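Local coordinates for protein CytC3 (Streptomyces sp., PDB 3GJB) that probably works as an iron(II)- and 2-oxoglutarate-dependent halogenase that chlorinates a carrier-bound amino acid in the making of a Streptomyces natural product, at residues A[97-102]-A[288-293]; A[105-110]-A[252-257]; A[162-167]-A[241-246]. All coordinates share one frame; numbering follows the deposited sequence.

Contacts 1 and 2 share the long strand 98-108, which lies between 289-292 and 253-262; contact 1 joins its first half to 289-292, contact 2 its second half to 253-262, all in one six-stranded antiparallel sheet. Their centres lie about 24 Å apart, on opposite sides of the chain's centre. Contact 3, on a smaller three-stranded sheet, is about 29 Å from contact 1 but only about 13 Å from contact 2, between centres. Along the sequence contact 3 is nested inside contact 2, and contact 2 inside contact 1. Contacts 2 and 3 bring the two sheets together around one 2-oxoglutarate, while contact 1 closes the margin of the larger sheet and reaches a second 2-oxoglutarate through Arg102.

Contact 1: residues A[97-102]-A[288-293]; sequences NLLCWR and AVLTSG. With AKG (2-oxoglutaric acid), chain E.
Asn97 turns its amide oxygen to the backbone of Gly293, OD1 lying 3.3 Å from Gly293 CA and accepting a hydrogen bond from Val294 N. Here strand 98-102 meets 289-292, the outermost strand at one margin of the large antiparallel sheet of the cupin-type fold. Thr291 N donates to Leu98 O at 2.7 Å, whereas Leu98 N makes a weak bond to Ser292 O. Ser292 OG, held by Arg96 O, rests beside Leu98 CB at 3.6 Å. Leu99 and Leu290 form a non-hydrogen-bonded pair with both side chains on the same face. Leu99 CD2 settles 4.0 Å from Leu290 CD1, and CD1 of Leu99 approaches the methyl of Ala288. Cys100 and Val289 follow as a hydrogen-bonded pair: Cys100 N reaches Val289 O at 2.9 Å, and Val289 N returns to Cys100 O. On the opposite face from Leu99 and Leu290, Cys100 and Val289 both pack on Ile81 of helix 75-82. Trp101 meets the methyl of Ala288 with its CA and CB; its indole, donating NE1 to Thr146, runs alongside Arg102 and sets CZ3 3.7 Å above the guanidinium plane, toward the rim. The Arg102 chain, bent at its second and third torsions, carries that group beyond the strand pair to the O1 carboxylate of a 2-oxoglutarate that also accepts from His125 N. A leucine at Arg102 would probably remove the guanidinium that reaches this carboxylate and leave the Trp101 ring without its flat partner. The link itself is weak: Arg102 NH2 stands 2.8 Å from ligand O1, with an N-H...O angle of 119°.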
loop_
_atom_site.group_PDB
_atom_site.type_symbol
_atom_site.label_atom_id
_atom_site.label_comp_id
_atom_site.label_asym_id
_atom_site.label_seq_id
_atom_site.Cartn_x
_atom_site.Cartn_y
_atom_site.Cartn_z
ATOM N N ASN A 97 -4.243 7.441 14.483
ATOM C CA ASN A 97 -3.915 8.604 13.662
ATOM C C ASN A 97 -3.115 8.062 12.488
ATOM O O ASN A 97 -1.890 7.972 12.555
ATOM C CB ASN A 97 -3.079 9.611 14.456
ATOM C CG ASN A 97 -3.840 10.203 15.620
ATOM O OD1 ASN A 97 -4.949 10.719 15.453
ATOM N ND2 ASN A 97 -3.251 10.135 16.809
ATOM N N LEU A 98 -3.812 7.706 11.412
ATOM C CA LEU A 98 -3.164 7.111 10.254
ATOM C C LEU A 98 -3.111 7.909 8.976
ATOM O O LEU A 98 -4.076 8.564 8.585
ATOM C CB LEU A 98 -3.815 5.774 9.927
ATOM C CG LEU A 98 -3.699 4.640 10.933
ATOM C CD1 LEU A 98 -4.531 3.461 10.430
ATOM C CD2 LEU A 98 -2.234 4.242 11.103
ATOM N N LEU A 99 -1.964 7.807 8.316
ATOM C CA LEU A 99 -1.728 8.461 7.045
ATOM C C LEU A 99 -1.473 7.404 5.982
ATOM O O LEU A 99 -0.757 6.426 6.219
ATOM C CB LEU A 99 -0.492 9.358 7.109
ATOM C CG LEU A 99 -0.505 10.583 8.018
ATOM C CD1 LEU A 99 0.859 11.279 7.940
ATOM C CD2 LEU A 99 -1.624 11.525 7.575
ATOM N N CYS A 100 -2.087 7.592 4.822
ATOM C CA CYS A 100 -1.842 6.718 3.698
ATOM C C CYS A 100 -0.964 7.622 2.851
ATOM O O CYS A 100 -1.432 8.621 2.309
ATOM C CB CYS A 100 -3.122 6.380 2.942
ATOM S SG CYS A 100 -2.771 5.370 1.482
ATOM N N TRP A 101 0.317 7.292 2.755
ATOM C CA TRP A 101 1.239 8.133 1.999
ATOM C C TRP A 101 1.531 7.605 0.599
ATOM O O TRP A 101 2.227 8.252 -0.189
ATOM C CB TRP A 101 2.549 8.287 2.770
ATOM C CG TRP A 101 3.306 7.006 2.885
ATOM C CD1 TRP A 101 3.053 5.973 3.742
ATOM C CD2 TRP A 101 4.425 6.608 2.094
ATOM N NE1 TRP A 101 3.950 4.955 3.534
ATOM C CE2 TRP A 101 4.805 5.320 2.528
ATOM C CE3 TRP A 101 5.146 7.215 1.058
ATOM C CZ2 TRP A 101 5.880 4.627 1.958
ATOM C CZ3 TRP A 101 6.213 6.527 0.492
ATOM C CH2 TRP A 101 6.569 5.247 0.942
ATOM N N ARG A 102 1.001 6.429 0.285
ATOM C CA ARG A 102 1.224 5.860 -1.036
ATOM C C ARG A 102 0.422 4.610 -1.350
ATOM O O ARG A 102 0.048 3.833 -0.465
ATOM C CB ARG A 102 2.706 5.536 -1.225
ATOM C CG ARG A 102 3.025 4.922 -2.586
ATOM C CD ARG A 102 4.239 5.572 -3.211
ATOM N NE ARG A 102 5.467 4.916 -2.808
ATOM C CZ ARG A 102 6.682 5.378 -3.073
ATOM N NH1 ARG A 102 6.847 6.509 -3.736
ATOM N NH2 ARG A 102 7.739 4.684 -2.695
ATOM N N ALA A 288 -0.260 13.386 1.703
ATOM C CA ALA A 288 -0.567 12.148 2.397
ATOM C C ALA A 288 -2.026 12.336 2.807
ATOM O O ALA A 288 -2.509 13.466 2.895
ATOM C CB ALA A 288 0.320 11.981 3.627
ATOM N N VAL A 289 -2.733 11.242 3.051
ATOM C CA VAL A 289 -4.133 11.339 3.422
ATOM C C VAL A 289 -4.372 10.900 4.851
ATOM O O VAL A 289 -3.977 9.800 5.238
ATOM C CB VAL A 289 -5.003 10.483 2.473
ATOM C CG1 VAL A 289 -6.455 10.461 2.949
ATOM C CG2 VAL A 289 -4.915 11.039 1.063
ATOM N N LEU A 290 -4.999 11.771 5.643
ATOM C CA LEU A 290 -5.306 11.431 7.027
ATOM C C LEU A 290 -6.525 10.521 6.962
ATOM O O LEU A 290 -7.651 10.964 6.765
ATOM C CB LEU A 290 -5.624 12.675 7.863
ATOM C CG LEU A 290 -5.947 12.360 9.333
ATOM C CD1 LEU A 290 -4.737 11.752 10.014
ATOM C CD2 LEU A 290 -6.372 13.623 10.052
ATOM N N THR A 291 -6.270 9.237 7.137
ATOM C CA THR A 291 -7.282 8.204 7.060
ATOM C C THR A 291 -8.160 8.054 8.300
ATOM O O THR A 291 -9.297 7.574 8.229
ATOM C CB THR A 291 -6.574 6.894 6.721
ATOM O OG1 THR A 291 -6.595 6.712 5.300
ATOM C CG2 THR A 291 -7.185 5.741 7.435
ATOM N N SER A 292 -7.628 8.464 9.442
ATOM C CA SER A 292 -8.372 8.381 10.688
ATOM C C SER A 292 -7.669 9.239 11.719
ATOM O O SER A 292 -6.536 9.667 11.502
ATOM C CB SER A 292 -8.424 6.938 11.172
ATOM O OG SER A 292 -7.116 6.415 11.298
ATOM N N GLY A 293 -8.349 9.486 12.834
ATOM C CA GLY A 293 -7.778 10.291 13.896
ATOM C C GLY A 293 -7.571 11.741 13.512
ATOM O O GLY A 293 -8.350 12.322 12.757
HETATM C C1 AKG E . 10.763 3.781 -4.377
HETATM O O1 AKG E . 9.696 4.309 -4.625
HETATM O O2 AKG E . 11.832 4.082 -5.128
HETATM C C2 AKG E . 10.888 2.790 -3.244
HETATM O O5 AKG E . 11.967 2.265 -3.015
HETATM C C3 AKG E . 9.661 2.448 -2.406
HETATM C C4 AKG E . 9.953 1.410 -1.308
HETATM C C5 AKG E . 8.680 1.082 -0.526
HETATM O O3 AKG E . 7.621 1.616 -0.798
HETATM O O4 AKG E . 8.727 0.180 0.476
#

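Contact 2: residues A[105-110]-A[252-257]; sequences FFPKYQ and YRMGFA. With AKG (2-oxoglutaric acid), chain D.
One face of the Phe105 ring is covered by Phe256, whose CD1 sits 3.6 Å above it, offset toward the rim, with the two planes at 51°. At the edge of the same ring lies Met254 SD, 3.9 Å from Phe105 CD2, a Met-aromatic contact. Phe106 presents its own edge to Ala257, CE2 to CB 3.4 Å, while its ring also meets that of Trp150. The guanidinium of Arg253 has Lys108 CB over the centre of one face and Phe106 O at its edge. These groups line neighbouring antiparallel strands of the large sheet in the cupin-type fold: Phe105, Pro107, Met254 and Phe256 occupy the face covered by helices 34-48 and 75-82, and Phe106, Lys108 and Arg253 the face toward 2-oxoglutarate. Backbone bonds tie Phe106 to Gly255 and Lys108 to Arg253, two in each pair. On the helix-covered side Pro107 CB and Met254 CE are packed tightly, 3.3 Å apart. Lys108 extends fully to the distal carboxylate of the ligand, NZ to O4, at a doubtfully short length; NZ also has Gly161 O and, again implausibly close, Leu243 O as partners. Arg253 adds a weak bond from NH2 to ligand O3 at 3.3 Å. Bends at the second and third torsions fold its chain back, and Phe106 O is gripped from opposite faces by Arg253 NH1 at 2.9 Å and Gly255 N at 3.0 Å.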
loop_
_atom_site.group_PDB
_atom_site.type_symbol
_atom_site.label_atom_id
_atom_site.label_comp_id
_atom_site.label_asym_id
_atom_site.label_seq_id
_atom_site.Cartn_x
_atom_site.Cartn_y
_atom_site.Cartn_z
ATOM N N PHE A 105 0.378 -0.291 -7.850
ATOM C CA PHE A 105 -0.116 -1.551 -8.375
ATOM C C PHE A 105 1.001 -2.579 -8.521
ATOM O O PHE A 105 2.146 -2.239 -8.788
ATOM C CB PHE A 105 -0.825 -1.327 -9.717
ATOM C CG PHE A 105 -2.139 -0.608 -9.584
ATOM C CD1 PHE A 105 -2.180 0.774 -9.411
ATOM C CD2 PHE A 105 -3.337 -1.322 -9.560
ATOM C CE1 PHE A 105 -3.400 1.439 -9.211
ATOM C CE2 PHE A 105 -4.557 -0.671 -9.361
ATOM C CZ PHE A 105 -4.585 0.720 -9.185
ATOM N N PHE A 106 0.653 -3.841 -8.312
ATOM C CA PHE A 106 1.602 -4.938 -8.431
ATOM C C PHE A 106 1.030 -5.979 -9.364
ATOM O O PHE A 106 0.397 -6.932 -8.930
ATOM C CB PHE A 106 1.859 -5.577 -7.071
ATOM C CG PHE A 106 2.737 -4.762 -6.179
ATOM C CD1 PHE A 106 4.095 -4.636 -6.448
ATOM C CD2 PHE A 106 2.212 -4.119 -5.064
ATOM C CE1 PHE A 106 4.920 -3.880 -5.612
ATOM C CE2 PHE A 106 3.033 -3.363 -4.226
ATOM C CZ PHE A 106 4.380 -3.245 -4.501
ATOM N N PRO A 107 1.230 -5.800 -10.669
ATOM C CA PRO A 107 0.692 -6.790 -11.604
ATOM C C PRO A 107 1.696 -7.915 -11.788
ATOM O O PRO A 107 2.871 -7.762 -11.472
ATOM C CB PRO A 107 0.516 -5.984 -12.882
ATOM C CG PRO A 107 1.728 -5.096 -12.843
ATOM C CD PRO A 107 1.745 -4.622 -11.391
ATOM N N LYS A 108 1.226 -9.053 -12.273
ATOM C CA LYS A 108 2.115 -10.169 -12.540
ATOM C C LYS A 108 1.538 -10.918 -13.725
ATOM O O LYS A 108 0.363 -11.270 -13.741
ATOM C CB LYS A 108 2.258 -11.083 -11.325
ATOM C CG LYS A 108 3.519 -11.914 -11.421
ATOM C CD LYS A 108 3.981 -12.380 -10.077
ATOM C CE LYS A 108 5.342 -13.031 -10.186
ATOM N NZ LYS A 108 5.765 -13.547 -8.861
ATOM N N TYR A 109 2.377 -11.154 -14.720
ATOM C CA TYR A 109 1.940 -11.805 -15.935
ATOM C C TYR A 109 2.661 -13.110 -16.187
ATOM O O TYR A 109 3.718 -13.359 -15.616
ATOM C CB TYR A 109 2.150 -10.835 -17.099
ATOM C CG TYR A 109 1.379 -9.547 -16.905
ATOM C CD1 TYR A 109 -0.015 -9.554 -16.911
ATOM C CD2 TYR A 109 2.035 -8.327 -16.681
ATOM C CE1 TYR A 109 -0.748 -8.390 -16.701
ATOM C CE2 TYR A 109 1.308 -7.146 -16.470
ATOM C CZ TYR A 109 -0.091 -7.192 -16.481
ATOM O OH TYR A 109 -0.859 -6.066 -16.260
ATOM N N GLN A 110 2.077 -13.944 -17.039
ATOM C CA GLN A 110 2.669 -15.233 -17.371
ATOM C C GLN A 110 4.130 -15.035 -17.769
ATOM O O GLN A 110 4.446 -14.171 -18.588
ATOM C CB GLN A 110 1.881 -15.892 -18.517
ATOM C CG GLN A 110 2.374 -17.277 -18.959
ATOM C CD GLN A 110 3.613 -17.223 -19.844
ATOM O OE1 GLN A 110 3.727 -16.371 -20.725
ATOM N NE2 GLN A 110 4.538 -18.149 -19.623
ATOM N N TYR A 252 -3.837 -12.860 -15.295
ATOM C CA TYR A 252 -2.875 -11.953 -14.692
ATOM C C TYR A 252 -3.287 -11.698 -13.257
ATOM O O TYR A 252 -4.464 -11.791 -12.911
ATOM C CB TYR A 252 -2.818 -10.637 -15.475
ATOM C CG TYR A 252 -4.054 -9.786 -15.321
ATOM C CD1 TYR A 252 -4.216 -8.957 -14.211
ATOM C CD2 TYR A 252 -5.097 -9.867 -16.245
ATOM C CE1 TYR A 252 -5.389 -8.236 -14.017
ATOM C CE2 TYR A 252 -6.281 -9.152 -16.061
ATOM C CZ TYR A 252 -6.422 -8.339 -14.943
ATOM O OH TYR A 252 -7.591 -7.649 -14.731
ATOM N N ARG A 253 -2.313 -11.416 -12.410
ATOM C CA ARG A 253 -2.610 -11.129 -11.026
ATOM C C ARG A 253 -2.423 -9.638 -10.839
ATOM O O ARG A 253 -1.464 -9.060 -11.354
ATOM C CB ARG A 253 -1.677 -11.893 -10.096
ATOM C CG ARG A 253 -1.743 -11.392 -8.669
ATOM C CD ARG A 253 -0.621 -10.403 -8.395
ATOM N NE ARG A 253 0.602 -11.090 -7.992
ATOM C CZ ARG A 253 1.756 -10.488 -7.724
ATOM N NH1 ARG A 253 1.869 -9.166 -7.818
ATOM N NH2 ARG A 253 2.794 -11.213 -7.336
ATOM N N MET A 254 -3.345 -9.014 -10.118
ATOM C CA MET A 254 -3.265 -7.588 -9.876
ATOM C C MET A 254 -3.460 -7.278 -8.417
ATOM O O MET A 254 -4.552 -7.449 -7.874
ATOM C CB MET A 254 -4.320 -6.831 -10.679
ATOM C CG MET A 254 -4.151 -5.320 -10.604
ATOM S SD MET A 254 -2.501 -4.822 -11.141
ATOM C CE MET A 254 -2.668 -4.947 -12.913
ATOM N N GLY A 255 -2.386 -6.830 -7.781
ATOM C CA GLY A 255 -2.458 -6.464 -6.387
ATOM C C GLY A 255 -2.427 -4.948 -6.281
ATOM O O GLY A 255 -1.752 -4.269 -7.053
ATOM N N PHE A 256 -3.186 -4.408 -5.340
ATOM C CA PHE A 256 -3.200 -2.977 -5.131
ATOM C C PHE A 256 -2.715 -2.786 -3.714
ATOM O O PHE A 256 -3.353 -3.235 -2.780
ATOM C CB PHE A 256 -4.610 -2.417 -5.275
ATOM C CG PHE A 256 -4.715 -0.967 -4.913
ATOM C CD1 PHE A 256 -4.088 0.003 -5.689
ATOM C CD2 PHE A 256 -5.420 -0.570 -3.786
ATOM C CE1 PHE A 256 -4.165 1.353 -5.349
ATOM C CE2 PHE A 256 -5.502 0.780 -3.434
ATOM C CZ PHE A 256 -4.873 1.742 -4.219
ATOM N N ALA A 257 -1.582 -2.120 -3.554
ATOM C CA ALA A 257 -1.025 -1.907 -2.229
ATOM C C ALA A 257 -1.168 -0.476 -1.766
ATOM O O ALA A 257 -0.906 0.462 -2.518
ATOM C CB ALA A 257 0.442 -2.299 -2.213
HETATM C C1 AKG D . 7.760 -7.599 -3.364
HETATM O O1 AKG D . 6.808 -6.879 -3.615
HETATM O O2 AKG D . 8.528 -7.321 -2.302
HETATM C C2 AKG D . 8.065 -8.778 -4.238
HETATM O O5 AKG D . 9.026 -9.519 -4.004
HETATM C C3 AKG D . 7.162 -9.031 -5.419
HETATM C C4 AKG D . 7.629 -10.239 -6.200
HETATM C C5 AKG D . 6.719 -10.485 -7.364
HETATM O O3 AKG D . 5.756 -9.772 -7.570
HETATM O O4 AKG D . 6.989 -11.510 -8.177
#

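Contact 3: residues A[162-167]-A[241-246]; sequences CLQLMP and ASLPHT. With AKG (2-oxoglutaric acid), chain D.
Gln164 and Ala241 satisfy each other's backbones as an antiparallel hydrogen-bonded pair. Gln164 N donates to Ala241 O across 2.7 Å, and Ala241 N returns to Gln164 O at 2.8 Å. A third bond lies on the other side of the Leu163-Ser242 pair: Leu243 N points almost straight at Cys162 O, with a separation of 3.2 Å and an N-H...O angle of 173°. Between these bonds Leu163 and Ser242 face each other as a non-hydrogen-bonded pair, their CA atoms 4.3 Å apart. Leu163 therefore spends its backbone bonding on the other neighbour, Met224, as Leu165 does on Tyr222, while the backbone of Ser242 is linked to Thr115. The result is a small antiparallel sheet in which 163-165 is the middle strand, flanked by 222-223 and 240-242, consistent with the minor sheet of the double-stranded beta-helix in this dioxygenase family. Ser242 points to the ligand side of it, and the side chain of Ser242 is about 6 Å from the iron(II) ion. Its hydroxyl, placed between the backbone N and the carbonyl carbon (chi1 66°), donates to O4 of the distal 2-oxoglutarate carboxylate, OG to O4 2.9 Å, and is hydrogen-bonded to Thr115 OG1 as well. That carboxylate oxygen is shared with Lys108, so two side chains from different strands converge on it. On the face away from the ligand, the side chains of Gln164 and Leu243 cross at about a right angle, Gln164 CD coming 3.6 Å from Leu243 CG. Leu243 CD1 rests 3.9 Å from Cys162 SG.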
loop_
_atom_site.group_PDB
_atom_site.type_symbol
_atom_site.label_atom_id
_atom_site.label_comp_id
_atom_site.label_asym_id
_atom_site.label_seq_id
_atom_site.Cartn_x
_atom_site.Cartn_y
_atom_site.Cartn_z
ATOM N N CYS A 162 1.948 -15.716 -6.669
ATOM C CA CYS A 162 1.622 -15.106 -5.389
ATOM C C CYS A 162 2.838 -14.899 -4.495
ATOM O O CYS A 162 3.870 -15.549 -4.659
ATOM C CB CYS A 162 0.598 -15.959 -4.640
ATOM S SG CYS A 162 1.267 -17.532 -4.028
ATOM N N LEU A 163 2.695 -13.982 -3.542
ATOM C CA LEU A 163 3.751 -13.682 -2.590
ATOM C C LEU A 163 3.954 -14.859 -1.645
ATOM O O LEU A 163 3.104 -15.746 -1.532
ATOM C CB LEU A 163 3.387 -12.444 -1.764
ATOM C CG LEU A 163 3.550 -11.026 -2.333
ATOM C CD1 LEU A 163 3.393 -11.013 -3.844
ATOM C CD2 LEU A 163 2.517 -10.108 -1.666
ATOM N N GLN A 164 5.093 -14.854 -0.967
ATOM C CA GLN A 164 5.428 -15.891 -0.006
ATOM C C GLN A 164 5.904 -15.210 1.263
ATOM O O GLN A 164 6.807 -14.367 1.235
ATOM C CB GLN A 164 6.520 -16.796 -0.556
ATOM C CG GLN A 164 6.057 -17.687 -1.678
ATOM C CD GLN A 164 7.210 -18.290 -2.437
ATOM O OE1 GLN A 164 7.915 -17.597 -3.165
ATOM N NE2 GLN A 164 7.419 -19.585 -2.263
ATOM N N LEU A 165 5.273 -15.569 2.374
ATOM C CA LEU A 165 5.612 -14.995 3.664
ATOM C C LEU A 165 6.194 -16.047 4.594
ATOM O O LEU A 165 5.939 -17.246 4.445
ATOM C CB LEU A 165 4.370 -14.351 4.278
ATOM C CG LEU A 165 3.918 -13.141 3.461
ATOM C CD1 LEU A 165 2.539 -12.690 3.884
ATOM C CD2 LEU A 165 4.934 -12.032 3.631
ATOM N N MET A 166 6.984 -15.585 5.555
ATOM C CA MET A 166 7.633 -16.480 6.501
ATOM C C MET A 166 7.195 -16.212 7.941
ATOM O O MET A 166 7.360 -15.101 8.455
ATOM C CB MET A 166 9.148 -16.317 6.375
ATOM C CG MET A 166 9.959 -17.412 7.026
ATOM S SD MET A 166 11.711 -17.204 6.675
ATOM C CE MET A 166 11.821 -18.011 5.083
ATOM N N PRO A 167 6.617 -17.228 8.605
ATOM C CA PRO A 167 6.150 -17.128 9.993
ATOM C C PRO A 167 7.311 -16.737 10.898
ATOM O O PRO A 167 8.465 -16.762 10.470
ATOM C CB PRO A 167 5.635 -18.531 10.284
ATOM C CG PRO A 167 5.135 -18.975 8.958
ATOM C CD PRO A 167 6.231 -18.523 8.022
ATOM N N ALA A 241 9.044 -13.580 -0.302
ATOM C CA ALA A 241 9.555 -14.101 -1.557
ATOM C C ALA A 241 8.354 -14.176 -2.479
ATOM O O ALA A 241 7.264 -13.767 -2.108
ATOM C CB ALA A 241 10.163 -15.484 -1.354
ATOM N N SER A 242 8.546 -14.673 -3.688
ATOM C CA SER A 242 7.427 -14.789 -4.601
ATOM C C SER A 242 7.700 -15.876 -5.612
ATOM O O SER A 242 8.846 -16.129 -5.989
ATOM C CB SER A 242 7.163 -13.466 -5.317
ATOM O OG SER A 242 8.240 -13.139 -6.176
ATOM N N LEU A 243 6.624 -16.524 -6.033
ATOM C CA LEU A 243 6.693 -17.601 -6.992
ATOM C C LEU A 243 6.626 -17.044 -8.396
ATOM O O LEU A 243 6.192 -15.915 -8.605
ATOM C CB LEU A 243 5.508 -18.544 -6.787
ATOM C CG LEU A 243 5.488 -19.331 -5.482
ATOM C CD1 LEU A 243 4.104 -19.916 -5.263
ATOM C CD2 LEU A 243 6.552 -20.427 -5.555
ATOM N N PRO A 244 7.092 -17.824 -9.378
ATOM C CA PRO A 244 7.041 -17.364 -10.765
ATOM C C PRO A 244 5.601 -17.565 -11.233
ATOM O O PRO A 244 4.847 -18.322 -10.625
ATOM C CB PRO A 244 8.019 -18.302 -11.476
ATOM C CG PRO A 244 7.877 -19.583 -10.695
ATOM C CD PRO A 244 7.875 -19.069 -9.262
ATOM N N HIS A 245 5.218 -16.878 -12.300
ATOM C CA HIS A 245 3.872 -17.005 -12.830
ATOM C C HIS A 245 3.937 -18.100 -13.885
ATOM O O HIS A 245 4.550 -17.925 -14.935
ATOM C CB HIS A 245 3.428 -15.678 -13.451
ATOM C CG HIS A 245 2.028 -15.693 -13.980
ATOM N ND1 HIS A 245 1.533 -16.729 -14.745
ATOM C CD2 HIS A 245 1.033 -14.777 -13.898
ATOM C CE1 HIS A 245 0.296 -16.449 -15.113
ATOM N NE2 HIS A 245 -0.032 -15.270 -14.614
ATOM N N THR A 246 3.303 -19.230 -13.604
ATOM C CA THR A 246 3.328 -20.358 -14.528
ATOM C C THR A 246 1.946 -20.711 -15.050
ATOM O O THR A 246 1.708 -21.844 -15.457
ATOM C CB THR A 246 3.925 -21.611 -13.838
ATOM O OG1 THR A 246 3.179 -21.900 -12.650
ATOM C CG2 THR A 246 5.369 -21.365 -13.445
HETATM C C1 AKG D . 7.760 -7.599 -3.364
HETATM O O1 AKG D . 6.808 -6.879 -3.615
HETATM O O2 AKG D . 8.528 -7.321 -2.302
HETATM C C2 AKG D . 8.065 -8.778 -4.238
HETATM O O5 AKG D . 9.026 -9.519 -4.004
HETATM C C3 AKG D . 7.162 -9.031 -5.419
HETATM C C4 AKG D . 7.629 -10.239 -6.200
HETATM C C5 AKG D . 6.719 -10.485 -7.364
HETATM O O3 AKG D . 5.756 -9.772 -7.570
HETATM O O4 AKG D . 6.989 -11.510 -8.177
#